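Local structure of Methylcobalamin\: coenzyme M methyltransferase (Methanosarcina mazei, 4AY8) at residues A[204-209]-A[242-247]; A[254-259]-A[283-288]. The protein catalyses transfer of the methyl group from a methylated corrinoid to coenzyme M, a zinc-dependent step of methanogenesis. All coordinates share one frame; numbering follows the deposited sequence.

Interaction 1 (A[204-209]-A[242-247]). With ZN (zinc ion), chain D; COM (1-thioethanesulfonic acid), chain C.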
loop_
_atom_site.group_PDB
_atom_site.type_symbol
_atom_site.label_atom_id
_atom_site.label_comp_id
_atom_site.label_asym_id
_atom_site.label_seq_id
_atom_site.Cartn_x
_atom_site.Cartn_y
_atom_site.Cartn_z
ATOM N N ALA A 204 7.948 11.668 -1.175
ATOM C CA ALA A 204 6.865 10.926 -0.521
ATOM C C ALA A 204 6.758 11.248 0.975
ATOM O O ALA A 204 7.768 11.294 1.681
ATOM C CB ALA A 204 7.028 9.434 -0.729
ATOM N N ASP A 205 5.530 11.462 1.446
ATOM C CA ASP A 205 5.280 11.754 2.859
ATOM C C ASP A 205 5.038 10.484 3.672
ATOM O O ASP A 205 5.270 10.454 4.875
ATOM C CB ASP A 205 4.072 12.673 3.008
ATOM C CG ASP A 205 4.262 13.994 2.295
ATOM O OD1 ASP A 205 5.149 14.769 2.726
ATOM O OD2 ASP A 205 3.528 14.242 1.312
ATOM N N VAL A 206 4.531 9.452 3.003
ATOM C CA VAL A 206 4.249 8.175 3.641
ATOM C C VAL A 206 4.680 7.078 2.669
ATOM O O VAL A 206 4.468 7.200 1.459
ATOM C CB VAL A 206 2.736 8.020 3.975
ATOM C CG1 VAL A 206 2.418 6.613 4.486
ATOM C CG2 VAL A 206 2.270 9.087 4.984
ATOM N N ILE A 207 5.307 6.028 3.191
ATOM C CA ILE A 207 5.573 4.848 2.394
ATOM C C ILE A 207 4.621 3.752 2.839
ATOM O O ILE A 207 4.664 3.320 3.987
ATOM C CB ILE A 207 7.015 4.351 2.539
ATOM C CG1 ILE A 207 7.996 5.489 2.277
ATOM C CG2 ILE A 207 7.262 3.150 1.588
ATOM C CD1 ILE A 207 7.964 6.036 0.831
ATOM N N ALA A 208 3.765 3.315 1.927
ATOM C CA ALA A 208 2.770 2.288 2.222
ATOM C C ALA A 208 3.089 1.010 1.463
ATOM O O ALA A 208 2.892 0.928 0.255
ATOM C CB ALA A 208 1.358 2.777 1.867
ATOM N N ILE A 209 3.592 0.011 2.177
ATOM C CA ILE A 209 3.942 -1.246 1.538
ATOM C C ILE A 209 2.751 -2.193 1.585
ATOM O O ILE A 209 1.971 -2.208 2.556
ATOM C CB ILE A 209 5.226 -1.915 2.138
ATOM C CG1 ILE A 209 4.986 -2.464 3.537
ATOM C CG2 ILE A 209 6.399 -0.948 2.174
ATOM C CD1 ILE A 209 6.190 -3.179 4.120
ATOM N N VAL A 242 7.256 8.180 8.021
ATOM C CA VAL A 242 6.056 7.498 8.479
ATOM C C VAL A 242 5.731 6.405 7.456
ATOM O O VAL A 242 5.815 6.633 6.249
ATOM C CB VAL A 242 4.906 8.505 8.615
ATOM C CG1 VAL A 242 3.558 7.811 8.747
ATOM C CG2 VAL A 242 5.187 9.447 9.794
ATOM N N THR A 243 5.400 5.211 7.936
ATOM C CA THR A 243 5.106 4.092 7.049
ATOM C C THR A 243 3.768 3.428 7.389
ATOM O O THR A 243 3.261 3.533 8.516
ATOM C CB THR A 243 6.212 3.000 7.095
ATOM O OG1 THR A 243 6.315 2.494 8.424
ATOM C CG2 THR A 243 7.572 3.530 6.605
ATOM N N VAL A 244 3.208 2.746 6.398
ATOM C CA VAL A 244 2.016 1.929 6.570
ATOM C C VAL A 244 2.256 0.518 6.020
ATOM O O VAL A 244 2.865 0.339 4.957
ATOM C CB VAL A 244 0.796 2.546 5.857
ATOM C CG1 VAL A 244 -0.364 1.546 5.820
ATOM C CG2 VAL A 244 0.370 3.876 6.527
ATOM N N LEU A 245 1.768 -0.471 6.762
ATOM C CA LEU A 245 1.851 -1.878 6.383
ATOM C C LEU A 245 0.474 -2.402 6.029
ATOM O O LEU A 245 -0.398 -2.517 6.898
ATOM C CB LEU A 245 2.426 -2.704 7.527
ATOM C CG LEU A 245 2.378 -4.213 7.338
ATOM C CD1 LEU A 245 3.184 -4.635 6.093
ATOM C CD2 LEU A 245 2.845 -4.932 8.610
ATOM N N HIS A 246 0.286 -2.714 4.748
ATOM C CA HIS A 246 -0.947 -3.301 4.247
ATOM C C HIS A 246 -0.789 -4.797 4.044
ATOM O O HIS A 246 0.089 -5.235 3.312
ATOM C CB HIS A 246 -1.328 -2.674 2.897
ATOM C CG HIS A 246 -2.475 -3.356 2.232
ATOM N ND1 HIS A 246 -3.781 -3.175 2.634
ATOM C CD2 HIS A 246 -2.511 -4.263 1.228
ATOM C CE1 HIS A 246 -4.571 -3.934 1.894
ATOM N NE2 HIS A 246 -3.825 -4.602 1.036
ATOM N N ILE A 247 -1.658 -5.592 4.662
ATOM C CA ILE A 247 -1.691 -7.027 4.396
ATOM C C ILE A 247 -3.143 -7.438 4.306
ATOM O O ILE A 247 -3.913 -7.259 5.256
ATOM C CB ILE A 247 -0.960 -7.867 5.493
ATOM C CG1 ILE A 247 0.532 -7.488 5.599
ATOM C CG2 ILE A 247 -1.094 -9.365 5.222
ATOM C CD1 ILE A 247 1.247 -8.111 6.794
HETATM ZN ZN ZN D . -4.208 -5.985 -0.601
HETATM C C1 COM C . -2.869 -4.474 -2.812
HETATM C C2 COM C . -2.062 -4.125 -4.053
HETATM S S1 COM C . -2.320 -6.027 -2.011
HETATM S S2 COM C . -2.595 -2.751 -4.855
HETATM O O1S COM C . -3.857 -3.021 -5.539
HETATM O O2S COM C . -1.578 -2.467 -5.895
HETATM O O3S COM C . -2.752 -1.586 -3.985
HETATM O O HOH W 1 7.032 10.616 7.129
#

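Interaction 2 (A[254-259]-A[283-288])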
loop_
_atom_site.group_PDB
_atom_site.type_symbol
_atom_site.label_atom_id
_atom_site.label_comp_id
_atom_site.label_asym_id
_atom_site.label_seq_id
_atom_site.Cartn_x
_atom_site.Cartn_y
_atom_site.Cartn_z
ATOM N N ILE A 254 -2.416 -12.424 13.122
ATOM C CA ILE A 254 -1.122 -11.753 13.114
ATOM C C ILE A 254 -1.224 -10.247 13.351
ATOM O O ILE A 254 -0.199 -9.551 13.325
ATOM C CB ILE A 254 -0.320 -11.968 11.807
ATOM C CG1 ILE A 254 -1.071 -11.416 10.598
ATOM C CG2 ILE A 254 0.074 -13.442 11.631
ATOM C CD1 ILE A 254 -0.205 -11.325 9.358
ATOM N N LEU A 255 -2.442 -9.754 13.580
ATOM C CA LEU A 255 -2.662 -8.315 13.708
ATOM C C LEU A 255 -1.809 -7.719 14.835
ATOM O O LEU A 255 -1.169 -6.678 14.663
ATOM C CB LEU A 255 -4.151 -8.020 13.888
ATOM C CG LEU A 255 -4.688 -6.595 13.702
ATOM C CD1 LEU A 255 -4.298 -5.931 12.350
ATOM C CD2 LEU A 255 -6.198 -6.627 13.879
ATOM N N SER A 256 -1.746 -8.388 15.982
ATOM C CA SER A 256 -0.908 -7.882 17.051
ATOM C C SER A 256 0.556 -7.844 16.623
ATOM O O SER A 256 1.296 -6.931 16.998
ATOM C CB SER A 256 -1.042 -8.712 18.318
ATOM O OG SER A 256 -0.278 -8.119 19.354
ATOM N N ASP A 257 0.978 -8.846 15.863
ATOM C CA ASP A 257 2.360 -8.911 15.411
ATOM C C ASP A 257 2.635 -7.782 14.431
ATOM O O ASP A 257 3.696 -7.157 14.470
ATOM C CB ASP A 257 2.659 -10.255 14.776
ATOM C CG ASP A 257 2.707 -11.378 15.792
ATOM O OD1 ASP A 257 3.619 -11.367 16.657
ATOM O OD2 ASP A 257 1.840 -12.267 15.699
HETATM N N MSE A 258 1.666 -7.519 13.564
HETATM C CA MSE A 258 1.755 -6.394 12.644
HETATM C C MSE A 258 1.974 -5.103 13.415
HETATM O O MSE A 258 2.767 -4.252 13.007
HETATM C CB MSE A 258 0.503 -6.300 11.773
HETATM C CG MSE A 258 0.418 -7.397 10.743
HETATM SE SE MSE A 258 -1.287 -7.490 9.844
HETATM C CE MSE A 258 -1.214 -5.788 8.866
ATOM N N ALA A 259 1.286 -4.983 14.545
ATOM C CA ALA A 259 1.366 -3.801 15.392
ATOM C C ALA A 259 2.722 -3.636 16.078
ATOM O O ALA A 259 3.040 -2.554 16.555
ATOM C CB ALA A 259 0.237 -3.803 16.405
ATOM N N GLY A 283 -4.213 -2.039 20.679
ATOM C CA GLY A 283 -3.994 -1.026 21.705
ATOM C C GLY A 283 -3.424 0.250 21.113
ATOM O O GLY A 283 -3.942 0.764 20.122
ATOM N N THR A 284 -2.349 0.761 21.701
ATOM C CA THR A 284 -1.761 1.995 21.197
ATOM C C THR A 284 -0.453 1.735 20.451
ATOM O O THR A 284 0.306 2.662 20.179
ATOM C CB THR A 284 -1.493 2.998 22.328
ATOM O OG1 THR A 284 -0.691 2.366 23.324
ATOM C CG2 THR A 284 -2.792 3.479 22.949
ATOM N N ARG A 285 -0.197 0.483 20.085
ATOM C CA ARG A 285 1.059 0.160 19.416
ATOM C C ARG A 285 1.088 0.571 17.941
ATOM O O ARG A 285 2.151 0.791 17.391
ATOM C CB ARG A 285 1.391 -1.321 19.598
ATOM C CG ARG A 285 1.675 -1.687 21.062
ATOM C CD ARG A 285 0.878 -2.930 21.444
ATOM N NE ARG A 285 1.331 -4.000 20.621
ATOM C CZ ARG A 285 0.606 -5.002 20.158
ATOM N NH1 ARG A 285 -0.672 -5.142 20.442
ATOM N NH2 ARG A 285 1.214 -5.878 19.400
ATOM N N ALA A 286 -0.078 0.689 17.318
ATOM C CA ALA A 286 -0.188 1.113 15.926
ATOM C C ALA A 286 -1.616 1.557 15.632
ATOM O O ALA A 286 -2.556 1.154 16.325
ATOM C CB ALA A 286 0.232 -0.011 14.988
ATOM N N ARG A 287 -1.775 2.415 14.631
ATOM C CA ARG A 287 -3.098 2.914 14.221
ATOM C C ARG A 287 -3.648 2.058 13.092
ATOM O O ARG A 287 -2.891 1.367 12.408
ATOM C CB ARG A 287 -3.010 4.369 13.758
ATOM C CG ARG A 287 -3.122 5.433 14.872
ATOM C CD ARG A 287 -2.149 5.215 16.001
ATOM N NE ARG A 287 -0.758 5.225 15.563
ATOM C CZ ARG A 287 0.264 4.813 16.308
ATOM N NH1 ARG A 287 0.060 4.368 17.543
ATOM N NH2 ARG A 287 1.499 4.830 15.816
ATOM N N LEU A 288 -4.961 2.114 12.894
ATOM C CA LEU A 288 -5.645 1.229 11.956
ATOM C C LEU A 288 -6.175 2.006 10.748
ATOM O O LEU A 288 -6.764 3.080 10.888
ATOM C CB LEU A 288 -6.776 0.484 12.671
ATOM C CG LEU A 288 -7.258 -0.842 12.092
ATOM C CD1 LEU A 288 -6.132 -1.883 11.997
ATOM C CD2 LEU A 288 -8.475 -1.386 12.878
#

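Interaction 1 (A[204-209]-A[242-247])
Neighbouring parallel strands of the TIM barrel, joined through helix 221-238 as a beta-alpha-beta unit, pair here, and the second carries the zinc ligand H246 at its C-terminal end. I207 and I209 are in register with T243 and L245, all four side chains on one face of the sheet. I207 N donates to V242 O (3.2 Å) and I207 O accepts V244 N, which stands 26° out of the carbonyl plane. I209 N then binds V244 O, and I209 O takes H246 N at 2.8 Å, nearly along the C=O axis. One water bridges D205 O and V242 N. On the face with V206, A208 and V244, methyl CG1 of V206 lies 4.0 Å from CG2 of V244. On the other face I209 CG1, between its backbone N and carbonyl carbon (chi1 71°), meets L245 CD1 at 3.8 Å. H246 swings its ring away from strand 206-209, and NE2 binds zinc at 2.2 Å; coenzyme M S1 (2.4 Å from zinc), C248 and C325 complete the site. S267 hydrogen-bonds H246 ND1 and so helps fix the rotation of the ring. Helix 15-24 covers V206 and V244, helix 221-238 packs on I209 and L245, and strands 150-155 and 265-267 flank the pair.

Interaction 2 (A[254-259]-A[283-288])
Helix 252-259 packs against the loop leading into strand 287-292, on the outer layer of the TIM barrel, where the CA atoms of A259 and A286 are the closest pair. The apolar part is small: A259 CB lies 4.0 Å from A286 CB, and further in L255 CD1 reaches L288 CD1 at 4.5 Å. L266 of the intervening strand 265-267 touches L255, A259 and A286, and I282 of helix 275-282 also packs on L255 and A259. The polar part belongs to R285, whose chain bends at chi2 and chi3 to bring the guanidinium back to the helix. R285 NH2 donates to S256 OG at 2.7 Å, with the hydroxyl oxygen tilted 18° from the guanidinium plane, while R285 NH1 reaches the same oxygen in a weak, bent bond of 3.2 Å. S256 presents OG by holding it opposite its own backbone N (chi1 -176°). A salt bridge to D260 gives NH2 a second, charged partner. An alanine at S256 would remove the hydroxyl and would probably leave the guanidinium of R285 without its serine acceptor and freer to turn. Over one face of that guanidinium sits the methyl of A259, CB 3.8 Å from R285 NH2 and offset toward the rim.

The two contacts follow in series along the chain: interaction 1 pairs strands 206-210 and 242-246, and interaction 2 begins in helix 252-259, the next helix after the second strand. Their centres are about 14 Å apart, and both reach the parallel sheet of the barrel, strand 287-292 lying two places beyond 242-246 with 265-267 between. The centre of interaction 1, which holds a zinc ligand, is about 6 Å from the centre of the chain, and that of interaction 2 about 16 Å. Selenomethionine M258 joins them, its CE 3.9 Å from L245 O and 4.0 Å from I247 CD1. The zinc-bearing strand is thus backed by the helix that interaction 2 joins to the loop entering strand 287-292.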